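Local coordinates for protein Bug27 (Bordetella pertussis, PDB 2QPQ) that probably captures a small solute in the periplasm, as a Venus-flytrap binding protein of the Bug family, at residues V102-V107 with L179-A184. Numbering follows the deposited sequence.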
loop_
_atom_site.group_PDB
_atom_site.type_symbol
_atom_site.label_atom_id
_atom_site.label_comp_id
_atom_site.label_asym_id
_atom_site.label_seq_id
_atom_site.Cartn_x
_atom_site.Cartn_y
_atom_site.Cartn_z
ATOM N N VAL A 102 -3.769 4.880 -1.401
ATOM C CA VAL A 102 -3.639 5.656 -0.171
ATOM C C VAL A 102 -2.212 6.170 -0.074
ATOM O O VAL A 102 -1.243 5.377 -0.123
ATOM C CB VAL A 102 -4.113 4.912 1.129
ATOM C CG1 VAL A 102 -3.067 3.883 1.619
ATOM C CG2 VAL A 102 -4.361 5.926 2.269
ATOM N N PRO A 103 -2.063 7.487 0.111
ATOM C CA PRO A 103 -0.696 7.930 0.338
ATOM C C PRO A 103 -0.180 7.493 1.724
ATOM O O PRO A 103 -0.968 7.187 2.638
ATOM C CB PRO A 103 -0.809 9.454 0.231
ATOM C CG PRO A 103 -2.218 9.755 0.669
ATOM C CD PRO A 103 -3.044 8.610 0.179
ATOM N N SER A 104 1.140 7.431 1.866
ATOM C CA SER A 104 1.748 7.443 3.203
ATOM C C SER A 104 1.921 8.856 3.738
ATOM O O SER A 104 1.890 9.839 2.991
ATOM C CB SER A 104 3.075 6.673 3.238
ATOM O OG SER A 104 2.851 5.320 2.829
ATOM N N VAL A 105 2.096 8.946 5.050
ATOM C CA VAL A 105 2.293 10.225 5.688
ATOM C C VAL A 105 3.413 10.140 6.696
ATOM O O VAL A 105 3.532 9.145 7.417
ATOM C CB VAL A 105 0.973 10.714 6.314
ATOM C CG1 VAL A 105 0.481 9.688 7.352
ATOM C CG2 VAL A 105 1.114 12.150 6.844
ATOM N N PHE A 106 4.285 11.152 6.679
ATOM C CA PHE A 106 5.294 11.320 7.711
ATOM C C PHE A 106 4.639 12.029 8.892
ATOM O O PHE A 106 4.246 13.179 8.760
ATOM C CB PHE A 106 6.467 12.146 7.179
ATOM C CG PHE A 106 7.343 11.406 6.204
ATOM C CD1 PHE A 106 6.851 11.033 4.966
ATOM C CD2 PHE A 106 8.653 11.069 6.538
ATOM C CE1 PHE A 106 7.643 10.350 4.046
ATOM C CE2 PHE A 106 9.471 10.407 5.630
ATOM C CZ PHE A 106 8.964 10.041 4.375
ATOM N N VAL A 107 4.493 11.324 10.014
ATOM C CA VAL A 107 3.840 11.871 11.215
ATOM C C VAL A 107 4.806 11.933 12.413
ATOM O O VAL A 107 5.730 11.093 12.588
ATOM C CB VAL A 107 2.501 11.123 11.580
ATOM C CG1 VAL A 107 1.499 11.269 10.457
ATOM C CG2 VAL A 107 2.723 9.588 11.833
ATOM N N LEU A 179 9.099 9.823 14.994
ATOM C CA LEU A 179 8.654 9.932 13.644
ATOM C C LEU A 179 8.236 8.548 13.136
ATOM O O LEU A 179 8.834 7.525 13.509
ATOM C CB LEU A 179 9.806 10.502 12.789
ATOM C CG LEU A 179 9.676 10.430 11.259
ATOM C CD1 LEU A 179 8.579 11.368 10.679
ATOM C CD2 LEU A 179 10.992 10.708 10.642
ATOM N N ALA A 180 7.215 8.528 12.291
ATOM C CA ALA A 180 6.877 7.308 11.567
ATOM C C ALA A 180 6.295 7.623 10.204
ATOM O O ALA A 180 5.701 8.686 9.960
ATOM C CB ALA A 180 5.850 6.421 12.389
ATOM N N VAL A 181 6.415 6.641 9.332
ATOM C CA VAL A 181 5.726 6.667 8.063
ATOM C C VAL A 181 4.647 5.590 8.068
ATOM O O VAL A 181 4.932 4.402 8.213
ATOM C CB VAL A 181 6.713 6.455 6.946
ATOM C CG1 VAL A 181 5.994 6.521 5.592
ATOM C CG2 VAL A 181 7.811 7.535 7.103
ATOM N N VAL A 182 3.389 6.024 7.945
ATOM C CA VAL A 182 2.290 5.083 7.994
ATOM C C VAL A 182 1.305 5.467 6.882
ATOM O O VAL A 182 1.469 6.491 6.221
ATOM C CB VAL A 182 1.620 5.018 9.423
ATOM C CG1 VAL A 182 2.663 4.601 10.497
ATOM C CG2 VAL A 182 1.003 6.357 9.807
ATOM N N THR A 183 0.279 4.665 6.673
ATOM C CA THR A 183 -0.709 5.037 5.679
ATOM C C THR A 183 -1.485 6.234 6.203
ATOM O O THR A 183 -1.777 6.322 7.421
ATOM C CB THR A 183 -1.703 3.900 5.427
ATOM O OG1 THR A 183 -2.396 3.621 6.639
ATOM C CG2 THR A 183 -1.002 2.633 4.890
ATOM N N ALA A 184 -1.822 7.144 5.290
ATOM C CA ALA A 184 -2.748 8.240 5.584
ATOM C C ALA A 184 -4.046 7.806 6.292
ATOM O O ALA A 184 -4.487 8.434 7.253
ATOM C CB ALA A 184 -3.046 9.042 4.311
#
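V107 and A180 form a hydrogen-bonded pair at one end of an antiparallel strand pairing in this Venus-flytrap fold, where the long strand 93-109 runs beside the short strand 180-183. V107 N reaches A180 O at 2.9 Å with an almost straight N-H (172°), and A180 N returns the bond to V107 O. V105 and V182 repeat the exchange two residues on. With CG1 of V107 anti to the carbonyl carbon (chi1 -62°), CG2 meets CG2 of V182 at 4.2 Å, the two side chains crossing at about a right angle; A187 and I191 of helix 184-192 help cover this face. On the opposite face V181 lies beside F106, pointing the same way, and sets its CG2 over the ring as a CH-pi contact, 3.7 Å from the centroid, while CD1 of L179 comes to the ring edge. L149 and A145 of helix 141-153 pack on this pair. T183 occupies the N-cap position before helix 184-192, its OG1 hydrogen-bonded to S185 OG and its side chain about 4 Å from a citrate, probably from the crystallisation liquor, that may mark the ligand pocket. A184 gives its N-H to P103 O (2.8 Å), and its CB rests 3.8 Å from CG of the P103 ring.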